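Local coordinates for possible prolidase (Bifidobacterium longum NCC2705, PDB 2P9B), which probably hydrolyses carbon-nitrogen bonds as a member of the amidohydrolase family, with its assignment as a prolidase still tentative, at residues 163-168 with 203-208; 241-246 with 259-264. All blocks are in the same frame, centred on the assembly; numbering follows the deposited sequence.

Contact 1: residues 163-168 with 203-208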
loop_
_atom_site.group_PDB
_atom_site.type_symbol
_atom_site.label_atom_id
_atom_site.label_comp_id
_atom_site.label_asym_id
_atom_site.label_seq_id
_atom_site.Cartn_x
_atom_site.Cartn_y
_atom_site.Cartn_z
ATOM N N GLY A 163 -12.167 -7.709 1.338
ATOM C CA GLY A 163 -12.998 -8.804 1.808
ATOM C C GLY A 163 -12.055 -9.999 1.846
ATOM O O GLY A 163 -10.838 -9.814 1.741
ATOM N N PRO A 164 -12.555 -11.232 2.001
ATOM C CA PRO A 164 -11.618 -12.363 2.031
ATOM C C PRO A 164 -10.933 -12.602 0.690
ATOM O O PRO A 164 -11.523 -12.383 -0.365
ATOM C CB PRO A 164 -12.499 -13.540 2.460
ATOM C CG PRO A 164 -13.886 -13.114 2.074
ATOM C CD PRO A 164 -13.913 -11.650 2.381
ATOM N N LEU A 165 -9.682 -13.043 0.721
ATOM C CA LEU A 165 -8.994 -13.288 -0.538
ATOM C C LEU A 165 -9.518 -14.585 -1.128
ATOM O O LEU A 165 -10.096 -15.412 -0.422
ATOM C CB LEU A 165 -7.475 -13.349 -0.335
ATOM C CG LEU A 165 -6.850 -14.474 0.488
ATOM C CD1 LEU A 165 -6.780 -15.754 -0.330
ATOM C CD2 LEU A 165 -5.451 -14.046 0.905
HETATM N N MSE A 166 -9.333 -14.750 -2.432
HETATM C CA MSE A 166 -9.792 -15.950 -3.114
HETATM C C MSE A 166 -8.603 -16.826 -3.453
HETATM O O MSE A 166 -7.592 -16.342 -3.962
HETATM C CB MSE A 166 -10.532 -15.572 -4.390
HETATM C CG MSE A 166 -11.650 -14.573 -4.150
HETATM SE SE MSE A 166 -12.397 -13.887 -5.773
HETATM C CE MSE A 166 -13.257 -15.547 -6.373
ATOM N N ALA A 167 -8.721 -18.117 -3.169
ATOM C CA ALA A 167 -7.620 -19.023 -3.450
ATOM C C ALA A 167 -8.005 -20.475 -3.285
ATOM O O ALA A 167 -9.064 -20.802 -2.753
ATOM C CB ALA A 167 -6.455 -18.713 -2.529
ATOM N N ILE A 168 -7.123 -21.343 -3.759
ATOM C CA ILE A 168 -7.319 -22.775 -3.624
ATOM C C ILE A 168 -6.847 -23.040 -2.197
ATOM O O ILE A 168 -5.728 -22.676 -1.838
ATOM C CB ILE A 168 -6.442 -23.540 -4.625
ATOM C CG1 ILE A 168 -6.794 -23.098 -6.049
ATOM C CG2 ILE A 168 -6.638 -25.041 -4.454
ATOM C CD1 ILE A 168 -5.964 -23.754 -7.131
ATOM N N LYS A 203 -8.536 -9.610 -4.000
ATOM C CA LYS A 203 -7.231 -10.245 -3.850
ATOM C C LYS A 203 -7.330 -11.723 -4.224
ATOM O O LYS A 203 -8.192 -12.444 -3.717
ATOM C CB LYS A 203 -6.734 -10.131 -2.405
ATOM C CG LYS A 203 -5.468 -10.927 -2.116
ATOM C CD LYS A 203 -4.308 -10.459 -2.987
ATOM C CE LYS A 203 -2.989 -11.015 -2.471
ATOM N NZ LYS A 203 -1.833 -10.286 -3.055
ATOM N N ILE A 204 -6.452 -12.154 -5.124
ATOM C CA ILE A 204 -6.401 -13.543 -5.570
ATOM C C ILE A 204 -5.023 -14.098 -5.223
ATOM O O ILE A 204 -4.023 -13.387 -5.334
ATOM C CB ILE A 204 -6.546 -13.664 -7.111
ATOM C CG1 ILE A 204 -7.830 -12.987 -7.592
ATOM C CG2 ILE A 204 -6.556 -15.130 -7.520
ATOM C CD1 ILE A 204 -7.900 -12.854 -9.107
ATOM N N ALA A 205 -4.971 -15.355 -4.795
ATOM C CA ALA A 205 -3.698 -16.004 -4.508
ATOM C C ALA A 205 -3.423 -16.843 -5.760
ATOM O O ALA A 205 -4.003 -17.911 -5.938
ATOM C CB ALA A 205 -3.816 -16.898 -3.278
ATOM N N ALA A 206 -2.567 -16.340 -6.642
ATOM C CA ALA A 206 -2.247 -17.056 -7.878
ATOM C C ALA A 206 -1.288 -18.203 -7.612
ATOM O O ALA A 206 -1.281 -19.204 -8.328
ATOM C CB ALA A 206 -1.629 -16.098 -8.891
ATOM N N THR A 207 -0.481 -18.045 -6.569
ATOM C CA THR A 207 0.517 -19.036 -6.195
ATOM C C THR A 207 0.567 -19.194 -4.680
ATOM O O THR A 207 -0.212 -18.574 -3.955
ATOM C CB THR A 207 1.909 -18.580 -6.648
ATOM O OG1 THR A 207 2.251 -17.378 -5.950
ATOM C CG2 THR A 207 1.923 -18.299 -8.140
ATOM N N GLY A 208 1.500 -20.025 -4.214
ATOM C CA GLY A 208 1.683 -20.221 -2.789
ATOM C C GLY A 208 2.474 -19.035 -2.269
ATOM O O GLY A 208 2.752 -18.109 -3.029
HETATM O O HOH W 1 -10.814 -10.435 -2.372
HETATM O O HOH W 2 -4.468 -20.375 -4.893
#

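Contact 2: residues 241-246 with 259-264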
loop_
_atom_site.group_PDB
_atom_site.type_symbol
_atom_site.label_atom_id
_atom_site.label_comp_id
_atom_site.label_asym_id
_atom_site.label_seq_id
_atom_site.Cartn_x
_atom_site.Cartn_y
_atom_site.Cartn_z
ATOM N N VAL A 241 -13.683 -2.367 -10.056
ATOM C CA VAL A 241 -12.876 -2.764 -8.913
ATOM C C VAL A 241 -11.527 -3.335 -9.353
ATOM O O VAL A 241 -11.467 -4.192 -10.232
ATOM C CB VAL A 241 -13.638 -3.799 -8.059
ATOM C CG1 VAL A 241 -12.741 -4.344 -6.961
ATOM C CG2 VAL A 241 -14.866 -3.140 -7.446
ATOM N N ILE A 242 -10.442 -2.851 -8.748
ATOM C CA ILE A 242 -9.114 -3.342 -9.109
ATOM C C ILE A 242 -8.787 -4.671 -8.437
ATOM O O ILE A 242 -9.130 -4.907 -7.276
ATOM C CB ILE A 242 -7.998 -2.328 -8.760
ATOM C CG1 ILE A 242 -8.035 -1.995 -7.275
ATOM C CG2 ILE A 242 -8.153 -1.071 -9.606
ATOM C CD1 ILE A 242 -6.811 -1.224 -6.802
ATOM N N VAL A 243 -8.109 -5.532 -9.185
ATOM C CA VAL A 243 -7.739 -6.858 -8.721
ATOM C C VAL A 243 -6.236 -7.008 -8.527
ATOM O O VAL A 243 -5.448 -6.588 -9.368
ATOM C CB VAL A 243 -8.213 -7.921 -9.734
ATOM C CG1 VAL A 243 -7.808 -9.313 -9.277
ATOM C CG2 VAL A 243 -9.722 -7.823 -9.910
ATOM N N GLY A 244 -5.861 -7.607 -7.403
ATOM C CA GLY A 244 -4.466 -7.848 -7.106
ATOM C C GLY A 244 -4.269 -9.342 -6.998
ATOM O O GLY A 244 -5.165 -10.068 -6.558
ATOM N N ALA A 245 -3.108 -9.820 -7.426
ATOM C CA ALA A 245 -2.828 -11.240 -7.350
ATOM C C ALA A 245 -1.463 -11.423 -6.728
ATOM O O ALA A 245 -0.499 -10.772 -7.115
ATOM C CB ALA A 245 -2.855 -11.863 -8.737
ATOM N N HIS A 246 -1.399 -12.293 -5.738
ATOM C CA HIS A 246 -0.146 -12.578 -5.084
ATOM C C HIS A 246 0.480 -13.705 -5.908
ATOM O O HIS A 246 -0.136 -14.745 -6.131
ATOM C CB HIS A 246 -0.437 -12.956 -3.626
ATOM C CG HIS A 246 0.091 -14.286 -3.207
ATOM N ND1 HIS A 246 1.436 -14.534 -3.035
ATOM C CD2 HIS A 246 -0.552 -15.427 -2.863
ATOM C CE1 HIS A 246 1.598 -15.770 -2.595
ATOM N NE2 HIS A 246 0.409 -16.334 -2.482
ATOM N N ALA A 259 -4.676 -12.946 -17.400
ATOM C CA ALA A 259 -6.059 -12.856 -16.939
ATOM C C ALA A 259 -6.549 -11.415 -16.832
ATOM O O ALA A 259 -7.754 -11.159 -16.875
ATOM C CB ALA A 259 -6.206 -13.556 -15.591
ATOM N N GLY A 260 -5.623 -10.473 -16.675
ATOM C CA GLY A 260 -6.013 -9.077 -16.574
ATOM C C GLY A 260 -5.907 -8.482 -15.176
ATOM O O GLY A 260 -6.539 -7.468 -14.882
ATOM N N VAL A 261 -5.112 -9.114 -14.319
ATOM C CA VAL A 261 -4.909 -8.640 -12.952
ATOM C C VAL A 261 -4.255 -7.265 -12.988
ATOM O O VAL A 261 -3.296 -7.039 -13.728
ATOM C CB VAL A 261 -4.015 -9.627 -12.152
ATOM C CG1 VAL A 261 -3.617 -9.030 -10.811
ATOM C CG2 VAL A 261 -4.759 -10.922 -11.931
ATOM N N ASP A 262 -4.771 -6.351 -12.176
ATOM C CA ASP A 262 -4.260 -4.985 -12.128
ATOM C C ASP A 262 -2.955 -4.786 -11.368
ATOM O O ASP A 262 -2.148 -3.931 -11.735
ATOM C CB ASP A 262 -5.353 -4.096 -11.570
ATOM C CG ASP A 262 -6.634 -4.253 -12.347
ATOM O OD1 ASP A 262 -6.691 -3.747 -13.488
ATOM O OD2 ASP A 262 -7.565 -4.906 -11.834
ATOM N N THR A 263 -2.749 -5.559 -10.307
ATOM C CA THR A 263 -1.516 -5.442 -9.540
ATOM C C THR A 263 -0.951 -6.807 -9.196
ATOM O O THR A 263 -1.690 -7.734 -8.858
ATOM C CB THR A 263 -1.726 -4.671 -8.211
ATOM O OG1 THR A 263 -2.631 -5.396 -7.372
ATOM C CG2 THR A 263 -2.273 -3.286 -8.477
ATOM N N ILE A 264 0.365 -6.927 -9.304
ATOM C CA ILE A 264 1.039 -8.170 -8.966
ATOM C C ILE A 264 1.743 -7.911 -7.638
ATOM O O ILE A 264 2.511 -6.954 -7.527
ATOM C CB ILE A 264 2.110 -8.539 -10.014
ATOM C CG1 ILE A 264 1.456 -8.773 -11.381
ATOM C CG2 ILE A 264 2.894 -9.768 -9.547
ATOM C CD1 ILE A 264 0.504 -9.955 -11.436
#

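Contact 1: residues 163-168 with 203-208
Met166 lies beside Ile204 as the two backbones run in the same direction, and it makes a single bridge between them: Met166 N gives a nearly straight bond to Lys203 O at 2.9 Å (168°), and Met166 O accepts Ala205 N at 2.9 Å. On either side of this bridge the chains are joined through water, one molecule linking Pro164 O to Lys203 N and another linking Ala205 O to Ile168 N. Beyond the bridge, Ala167 CB and Ala205 CB meet at 3.3 Å, a tight approach for two methyls. Leu165 meets the base of Lys203, with CB 3.6 Å from Lys203 CG, while its CD1 reaches Ala205 CB at 4.3 Å. Lys203 CG stands opposite its own backbone N (chi1 172°) alongside Leu165, and a bend at chi2 then carries the amine away to a salt bridge with Glu265. The selenomethionine side chain of Met166 also turns away, toward Val191 and Ile232 on the helices 184-196 and 226-238, and Ile204 packs on Ile232 as well. Met166 thus ties the short strand 166-167 to the outer edge of strand 202-205. Such parallel pairing of neighbouring strands under a cover of helices is consistent with the TIM-barrel fold of amidohydrolases.

Contact 2: residues 241-246 with 259-264
The carboxylate of Asp262 is met at its edge by Val243 N, which reaches the anti lone pair of OD2 at 2.8 Å along an almost straight line (172°). Ile242 comes over one face, its CA 3.5 Å from OD2, and Val243 CB lies slightly to the other side of the plane. OD2 also accepts His237 NE2, and OD1 takes Leu285 N, so both oxygens of this buried group are engaged and its rotation is fixed. Were Asp262 shortened to alanine, Val243 N and His237 NE2 would probably lose the oxygen they share, and Leu285 N its own acceptor. Further along, Val243 O receives Thr263 N at 3.0 Å, in the carbonyl plane, with a weak second bond from Asp262 N; Ala245 N then gives to Thr263 O. This is the parallel ladder of a beta-alpha-beta crossover, strand 243-247 to helix 250-259 to strand 263-264, where the helix ends in a Schellman motif at Gly260. Val261, with CG1 anti to its own N (chi1 171°), slips that methyl beneath the ladder, 3.4 Å from Val243 O and 3.6 Å from Ala245 CB. On the face of Thr263, OG1 lies 3.1 Å from Gly244 CA, where a side chain on the glycine would clash. That hydroxyl bonds to Glu265 OE2 and Arg133 NH1, while Ile264, pointing to the same face as Ala245, packs on Val253 and Ser256 of helix 250-259.

The centres of contact 1 and contact 2 lie about 11 Å apart, and strands 202-205 and 243-247 join them as neighbours in one parallel sheet. Ile204 of contact 1 makes the join: its N is 2.8 Å from Gly244 O and its O is 2.9 Å from His246 N, both probable hydrogen bonds. Glu265 provides a second link, since one carboxylate oxygen pairs with Lys203 of contact 1 and the other with the Thr263 hydroxyl of contact 2. The side chain of Lys203 touches the group His77, His79 and Asp345, which may form an empty metal site, and Thr263 lies near it without touching. Both contacts thus probably border the active-site region.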